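Local coordinates for kinase-associated protein B (Bacillus cereus, PDB 1Y71) that is of unknown function but is probably associated with a bacterial kinase and carries an SH3-like beta domain, at residues E12-I17 and M80-Y84; T20-E26 and K38-K44; H63-A67 and L124-Y128. One frame throughout, in Å; residues are numbered along the deposited sequence.

Interaction 1: residues E12-I17 and M80-Y84; sequences EIVTGI and MVKKY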
# COMPACT_ATOMS: atom_id res chain seq x y z
N GLU B 12 10.85 -5.59 6.60
CA GLU B 12 10.55 -4.32 7.25
C GLU B 12 10.03 -3.28 6.26
O GLU B 12 10.63 -3.09 5.20
CB GLU B 12 11.77 -3.83 8.02
CG GLU B 12 11.60 -2.44 8.64
CD GLU B 12 12.52 -2.24 9.83
OE1 GLU B 12 12.42 -1.16 10.44
OE2 GLU B 12 13.33 -3.14 10.16
N ILE B 13 8.93 -2.62 6.61
CA ILE B 13 8.40 -1.49 5.84
C ILE B 13 9.16 -0.21 6.18
O ILE B 13 9.32 0.13 7.36
CB ILE B 13 6.88 -1.28 6.05
CG1 ILE B 13 6.13 -2.59 5.79
CG2 ILE B 13 6.35 -0.17 5.13
CD1 ILE B 13 6.44 -3.21 4.39
N VAL B 14 9.66 0.46 5.15
CA VAL B 14 10.56 1.62 5.32
C VAL B 14 10.25 2.71 4.29
O VAL B 14 9.47 2.49 3.39
CB VAL B 14 12.03 1.19 5.16
CG1 VAL B 14 12.44 0.18 6.29
CG2 VAL B 14 12.27 0.59 3.73
N THR B 15 10.80 3.91 4.47
CA THR B 15 10.86 4.89 3.42
C THR B 15 12.31 4.87 2.92
O THR B 15 13.23 4.50 3.68
CB THR B 15 10.51 6.33 3.92
OG1 THR B 15 11.41 6.67 4.97
CG2 THR B 15 9.07 6.43 4.49
N GLY B 16 12.52 5.24 1.65
CA GLY B 16 13.84 5.27 1.03
C GLY B 16 13.92 6.48 0.11
O GLY B 16 12.95 6.81 -0.61
N ILE B 17 15.07 7.12 0.11
CA ILE B 17 15.32 8.26 -0.75
C ILE B 17 16.30 7.78 -1.79
O ILE B 17 17.34 7.20 -1.43
CB ILE B 17 15.92 9.45 0.03
CG1 ILE B 17 14.89 10.00 1.02
CG2 ILE B 17 16.35 10.57 -1.00
CD1 ILE B 17 15.49 11.00 2.07
N MSE B 80 19.77 6.64 4.17
CA MSE B 80 18.64 7.20 3.44
C MSE B 80 17.40 6.31 3.63
O MSE B 80 16.38 6.52 2.97
CB MSE B 80 18.99 7.34 1.94
CG MSE B 80 20.32 8.07 1.69
SE MSE B 80 20.24 9.85 2.48
CE MSE B 80 19.37 10.81 1.05
N VAL B 81 17.53 5.30 4.50
CA VAL B 81 16.43 4.38 4.80
C VAL B 81 15.90 4.63 6.23
O VAL B 81 16.69 4.75 7.19
CB VAL B 81 16.83 2.87 4.60
CG1 VAL B 81 15.64 1.93 4.91
CG2 VAL B 81 17.30 2.61 3.17
N LYS B 82 14.58 4.70 6.39
CA LYS B 82 13.98 4.92 7.71
C LYS B 82 12.77 3.99 7.92
O LYS B 82 12.03 3.76 6.97
CB LYS B 82 13.52 6.37 7.83
CG LYS B 82 13.44 6.85 9.25
CD LYS B 82 12.20 7.68 9.53
CE LYS B 82 12.55 9.16 9.57
NZ LYS B 82 13.81 9.39 10.35
N LYS B 83 12.59 3.45 9.14
CA LYS B 83 11.40 2.65 9.49
C LYS B 83 10.12 3.44 9.18
O LYS B 83 10.03 4.62 9.51
CB LYS B 83 11.41 2.31 10.99
CG LYS B 83 10.41 1.21 11.38
CD LYS B 83 10.66 0.68 12.80
CE LYS B 83 9.61 -0.39 13.15
NZ LYS B 83 9.45 -1.51 12.15
N TYR B 84 9.14 2.79 8.54
CA TYR B 84 7.89 3.48 8.26
C TYR B 84 6.71 2.62 8.77
O TYR B 84 6.52 1.52 8.32
CB TYR B 84 7.74 3.78 6.76
CG TYR B 84 6.39 4.37 6.39
CD1 TYR B 84 6.10 5.72 6.64
CD2 TYR B 84 5.39 3.58 5.81
CE1 TYR B 84 4.87 6.26 6.31
CE2 TYR B 84 4.15 4.13 5.48
CZ TYR B 84 3.91 5.46 5.73
OH TYR B 84 2.70 5.99 5.40
O HOH W 1 7.89 -0.80 9.60
O HOH W 2 13.95 7.69 3.92
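Residues 13-17 and 81-83 pair as antiparallel neighbours in a five-stranded sheet consistent with the SH3-like fold of the family, and strand 81-83 forms one outer edge of that sheet. Tyr84 N donates to Ile13 O at one end and Ile17 N to Met80 O at the other. Between them Thr15 and Lys82 form the hydrogen-bonded pair: Thr15 N reaches Lys82 O at 2.8 Å and Lys82 N returns to Thr15 O at 3.0 Å. Weaker CA-H...O contacts join Val81 CA to Thr15 O and Gly16 CA to Met80 O.

Two waters extend the polar contact. One donates to Ile13 O and accepts from Lys83 NZ; the other links Thr15 OG1 with Met80 O. Lys83 also makes a weak salt bridge, NZ to Glu12 OE1 at 3.4 Å, its chain crossing the carboxylate arm at about a right angle, while the other oxygen, Glu12 OE2, is held by Glu9 N.

Apolar contacts lie on both faces of the sheet. Val81 CG1 packs 3.7 Å from Val14 CB. On the face of Thr15, the Tyr84 ring is swung out with CG anti to the backbone N (chi1 174°), which lets Thr15 CG2 lie against Tyr84 CB and CD1; the phenol oxygen of Tyr84 is hydrogen-bonded to Glu87 O. Ile13 CG2 meets the edge of this ring, in its plane, 3.9 Å from Tyr84 CD2. At the far end the selenomethionine Met80 is bent at chi2 and chi3, and its terminal methyl CE rests 3.7 Å from Ile17 CG2.

Interaction 2: residues T20-E26 and K38-K44; sequences TGKYIGE and KVLAVLK
Lys22 O is gripped by two backbone amides, Leu43 N at 2.8 Å and Lys44 N at 2.9 Å, which approach from the same face of its carbonyl plane. This is a classic beta bulge in the antiparallel hairpin of strands 21-31 and 34-42, part of the probable SH3-like sheet. A second classic bulge follows, where Leu40 N and Ala41 N both donate to Ile24 O. Each bulge shifts the register by one residue, and the N-to-C directions of the short segments make 134°, well short of a straight antiparallel pair. Ala41 O takes the amide of Ile24, whose N lies above the carbonyl plane.

Tyr23 places its ring beside Val42, the two side chains pointing the same way, and CD1 comes 3.8 Å from Val39 CG1. The phenol oxygen bonds Leu68 N, and helix 91-104 packs on Val39 and Val42 through Tyr91. On the other face, Ile24 CD1 lies 3.6 Å from Leu43 CD2, and Ile24 CB faces Ala41 CB across the strands.

Beyond the second bulge, Glu26 and Lys38 run side by side; Glu26 leaves with CG anti to the backbone N (chi1 180°), and the bend of Lys38 at chi3 (-85°) goes with a weak salt bridge of 3.3 Å from Lys38 NZ to Glu26 OE1. Glu26 OE2 also lies close to Glu26 OE2 of the second subunit. At the opposite end the Lys44 chain, extended to CE, turns at its last torsion, and NZ donates to Thr20 O at 2.8 Å, in the carbonyl plane.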
# COMPACT_ATOMS: atom_id res chain seq x y z
N THR B 20 16.76 11.68 -5.43
CA THR B 20 15.87 12.78 -5.02
C THR B 20 14.38 12.40 -4.89
O THR B 20 13.56 13.23 -4.45
CB THR B 20 15.98 14.07 -5.93
OG1 THR B 20 15.23 13.91 -7.15
CG2 THR B 20 17.44 14.44 -6.23
N GLY B 21 14.05 11.17 -5.27
CA GLY B 21 12.69 10.67 -5.09
C GLY B 21 12.61 10.11 -3.67
O GLY B 21 13.63 9.80 -3.06
N LYS B 22 11.41 10.00 -3.14
CA LYS B 22 11.20 9.35 -1.84
C LYS B 22 10.07 8.36 -1.96
O LYS B 22 9.01 8.69 -2.52
CB LYS B 22 10.89 10.38 -0.74
CG LYS B 22 10.96 9.74 0.65
CD LYS B 22 10.81 10.81 1.80
CE LYS B 22 11.19 10.21 3.15
NZ LYS B 22 11.04 11.25 4.22
N TYR B 23 10.30 7.15 -1.44
CA TYR B 23 9.41 6.00 -1.62
C TYR B 23 9.09 5.28 -0.32
O TYR B 23 9.88 5.31 0.63
CB TYR B 23 10.08 4.97 -2.60
CG TYR B 23 10.46 5.61 -3.93
CD1 TYR B 23 9.54 5.69 -4.96
CD2 TYR B 23 11.70 6.24 -4.11
CE1 TYR B 23 9.87 6.31 -6.16
CE2 TYR B 23 12.03 6.87 -5.30
CZ TYR B 23 11.12 6.89 -6.33
OH TYR B 23 11.42 7.52 -7.52
N ILE B 24 7.94 4.62 -0.28
CA ILE B 24 7.67 3.61 0.75
C ILE B 24 7.97 2.28 0.10
O ILE B 24 7.58 2.04 -1.07
CB ILE B 24 6.20 3.68 1.24
CG1 ILE B 24 6.01 5.01 1.98
CG2 ILE B 24 5.78 2.41 2.05
CD1 ILE B 24 4.56 5.50 2.07
N GLY B 25 8.65 1.42 0.84
CA GLY B 25 9.00 0.10 0.30
C GLY B 25 9.23 -0.95 1.35
O GLY B 25 8.99 -0.74 2.54
N GLU B 26 9.70 -2.10 0.91
CA GLU B 26 9.95 -3.20 1.82
C GLU B 26 11.42 -3.64 1.70
O GLU B 26 11.93 -3.80 0.60
CB GLU B 26 8.97 -4.35 1.49
CG GLU B 26 9.14 -5.56 2.36
CD GLU B 26 8.43 -6.77 1.82
OE1 GLU B 26 7.93 -6.74 0.66
OE2 GLU B 26 8.40 -7.78 2.55
N LYS B 38 12.21 -2.95 -2.09
CA LYS B 38 11.16 -3.16 -3.07
C LYS B 38 10.15 -2.03 -2.94
O LYS B 38 9.48 -1.88 -1.91
CB LYS B 38 10.50 -4.53 -2.85
CG LYS B 38 9.41 -4.96 -3.87
CD LYS B 38 8.42 -5.97 -3.22
CE LYS B 38 8.85 -7.43 -3.24
NZ LYS B 38 7.98 -8.28 -2.27
N VAL B 39 10.01 -1.26 -4.02
CA VAL B 39 9.17 -0.06 -4.01
C VAL B 39 7.68 -0.44 -3.98
O VAL B 39 7.20 -1.24 -4.80
CB VAL B 39 9.47 0.85 -5.23
CG1 VAL B 39 8.48 2.02 -5.34
CG2 VAL B 39 10.87 1.37 -5.17
N LEU B 40 6.95 0.15 -3.03
CA LEU B 40 5.50 -0.07 -2.95
C LEU B 40 4.64 1.17 -3.23
O LEU B 40 3.48 1.05 -3.65
CB LEU B 40 5.14 -0.64 -1.58
CG LEU B 40 5.80 -1.97 -1.24
CD1 LEU B 40 5.56 -2.33 0.25
CD2 LEU B 40 5.38 -3.16 -2.17
N ALA B 41 5.19 2.35 -2.92
CA ALA B 41 4.47 3.59 -3.10
C ALA B 41 5.44 4.74 -3.27
O ALA B 41 6.60 4.63 -2.86
CB ALA B 41 3.54 3.86 -1.93
N VAL B 42 4.95 5.83 -3.87
CA VAL B 42 5.72 7.05 -4.05
C VAL B 42 5.26 8.16 -3.09
O VAL B 42 4.10 8.49 -3.05
CB VAL B 42 5.63 7.59 -5.50
CG1 VAL B 42 6.62 8.80 -5.69
CG2 VAL B 42 5.91 6.47 -6.52
N LEU B 43 6.21 8.71 -2.33
CA LEU B 43 5.96 9.87 -1.47
C LEU B 43 6.41 11.19 -2.11
O LEU B 43 5.77 12.25 -1.92
CB LEU B 43 6.67 9.73 -0.10
CG LEU B 43 6.14 8.71 0.90
CD1 LEU B 43 7.08 8.64 2.11
CD2 LEU B 43 4.69 8.99 1.31
N LYS B 44 7.52 11.14 -2.84
CA LYS B 44 8.01 12.34 -3.51
C LYS B 44 8.55 11.96 -4.86
O LYS B 44 9.37 11.04 -4.97
CB LYS B 44 9.08 13.06 -2.67
CG LYS B 44 9.75 14.23 -3.42
CD LYS B 44 10.98 14.68 -2.66
CE LYS B 44 11.49 16.02 -3.18
NZ LYS B 44 12.74 15.87 -3.98

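Interaction 3: residues H63-A67 and L124-Y128; sequences HERRA and LKKDY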
# COMPACT_ATOMS: atom_id res chain seq x y z
N HIS B 63 16.60 16.41 -19.37
CA HIS B 63 15.90 15.15 -19.59
C HIS B 63 14.93 14.82 -18.46
O HIS B 63 15.01 15.37 -17.37
CB HIS B 63 16.90 13.99 -19.78
CG HIS B 63 17.69 13.66 -18.55
ND1 HIS B 63 17.11 13.20 -17.38
CD2 HIS B 63 19.02 13.72 -18.31
CE1 HIS B 63 18.05 13.00 -16.48
NE2 HIS B 63 19.22 13.30 -17.01
N GLU B 64 13.99 13.92 -18.74
CA GLU B 64 13.07 13.49 -17.73
C GLU B 64 13.72 12.49 -16.78
O GLU B 64 14.71 11.83 -17.11
CB GLU B 64 11.80 12.93 -18.35
CG GLU B 64 11.98 11.64 -19.08
CD GLU B 64 10.66 11.11 -19.59
OE1 GLU B 64 10.51 9.86 -19.61
OE2 GLU B 64 9.78 11.94 -19.96
N ARG B 65 13.14 12.39 -15.59
CA ARG B 65 13.60 11.44 -14.59
C ARG B 65 12.34 10.77 -14.05
O ARG B 65 11.53 11.43 -13.39
CB ARG B 65 14.38 12.18 -13.50
CG ARG B 65 14.65 11.35 -12.23
CD ARG B 65 15.78 11.97 -11.41
NE ARG B 65 17.03 12.07 -12.16
CZ ARG B 65 17.48 13.18 -12.74
NH1 ARG B 65 16.80 14.33 -12.67
NH2 ARG B 65 18.65 13.15 -13.40
N ARG B 66 12.17 9.49 -14.37
CA ARG B 66 11.03 8.70 -13.87
C ARG B 66 11.16 8.25 -12.40
O ARG B 66 12.25 7.94 -11.94
CB ARG B 66 10.83 7.43 -14.74
CG ARG B 66 10.19 7.64 -16.08
CD ARG B 66 10.10 6.30 -16.85
NE ARG B 66 9.09 6.41 -17.89
CZ ARG B 66 7.98 5.68 -17.98
NH1 ARG B 66 7.70 4.73 -17.10
NH2 ARG B 66 7.15 5.91 -18.98
N ALA B 67 10.04 8.20 -11.68
CA ALA B 67 9.96 7.51 -10.39
C ALA B 67 10.33 6.05 -10.52
O ALA B 67 10.16 5.46 -11.61
CB ALA B 67 8.54 7.65 -9.78
N LEU B 124 5.44 13.42 -18.37
CA LEU B 124 5.60 12.22 -17.53
C LEU B 124 4.24 11.70 -17.07
O LEU B 124 3.99 10.49 -17.08
CB LEU B 124 6.49 12.50 -16.33
CG LEU B 124 8.00 12.29 -16.45
CD1 LEU B 124 8.62 12.62 -15.14
CD2 LEU B 124 8.32 10.85 -16.86
N LYS B 125 3.36 12.63 -16.70
CA LYS B 125 2.00 12.32 -16.29
C LYS B 125 1.25 11.53 -17.38
O LYS B 125 0.49 10.61 -17.08
CB LYS B 125 1.25 13.62 -15.97
CG LYS B 125 -0.21 13.42 -15.58
CD LYS B 125 -0.90 14.70 -15.14
CE LYS B 125 -2.39 14.41 -14.87
NZ LYS B 125 -3.00 15.33 -13.86
N LYS B 126 1.51 11.87 -18.64
CA LYS B 126 0.88 11.16 -19.75
C LYS B 126 1.54 9.80 -19.94
O LYS B 126 0.85 8.80 -20.13
CB LYS B 126 0.94 12.01 -21.03
CG LYS B 126 0.23 13.34 -20.87
CD LYS B 126 0.23 14.14 -22.18
CE LYS B 126 -0.57 15.43 -22.05
NZ LYS B 126 -0.24 16.38 -23.15
N ASP B 127 2.87 9.77 -19.84
CA ASP B 127 3.64 8.55 -19.99
C ASP B 127 3.29 7.48 -18.95
O ASP B 127 3.26 6.29 -19.26
CB ASP B 127 5.13 8.86 -19.94
CG ASP B 127 5.58 9.78 -21.07
OD1 ASP B 127 4.82 9.95 -22.05
OD2 ASP B 127 6.70 10.32 -20.97
N TYR B 128 3.03 7.92 -17.72
CA TYR B 128 2.68 7.02 -16.62
C TYR B 128 1.27 6.42 -16.72
O TYR B 128 0.93 5.51 -15.93
CB TYR B 128 2.73 7.79 -15.32
CG TYR B 128 4.12 8.19 -14.84
CD1 TYR B 128 5.22 7.36 -15.02
CD2 TYR B 128 4.28 9.36 -14.10
CE1 TYR B 128 6.48 7.73 -14.52
CE2 TYR B 128 5.53 9.72 -13.59
CZ TYR B 128 6.61 8.91 -13.81
OH TYR B 128 7.83 9.31 -13.30
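The irregular chain of 63-67 passes the last turn of helix 112-127 without any backbone-to-backbone bond, the nearest CA atoms, those of Arg66 and Leu124, standing 7.4 Å apart. One hydrogen bond crosses: Ala67 N donates to Tyr128 OH at 3.0 Å, with a nearly straight N-H...O angle of 162°. The same phenol oxygen is also hydrogen-bonded to His45 NE2, so two groups hold it, while Leu95 of helix 91-104 packs on the Tyr128 side chain. The Arg66 and Tyr128 chains run antiparallel alongside one another; Tyr128 CE1 sits above one guanidinium face, off its centre, with the two planes 76° apart. The contact thus fastens the linker between strands 34-42 and 73-77 of the five-stranded sheet to the C-terminal helix. Leu124 supplies the apolar part: CD1 is 3.6 Å from Arg65 O, and CD2 packs both on Arg66 CG and on the carboxylate of Glu64. Glu64 OE2 also comes within 3.6 Å of Asp127 OD2, an approach of like charges that the nearby Arg66 guanidinium, though not in contact with Asp127 OD2, may offset. Asp127 OD1 is bonded to Gln123 NE2, and Arg66 NH2 lies 3.7 Å from Asp127 CB.

Interactions 1 and 2 belong to one antiparallel sheet and have centres about 8 Å apart. Strands 13-18 and 21-31, consecutive in the chain, join them directly: Gly16 O lies 2.8 Å from Tyr23 N. Both segments of interaction 2 fall between those of interaction 1, which then brings the outer strand 81-83 back beside strand 13-18. Interaction 3 lies about 23 Å from interaction 1, centre to centre, on the opposite side of the chain's centre, and its segments alternate with those of interaction 1. It comes after interaction 2, about 15 Å away between centres, and touches it where Tyr23 OH packs on Ala67 CA. The sheet and the C-terminal helix are thereby connected through the 63-67 linker.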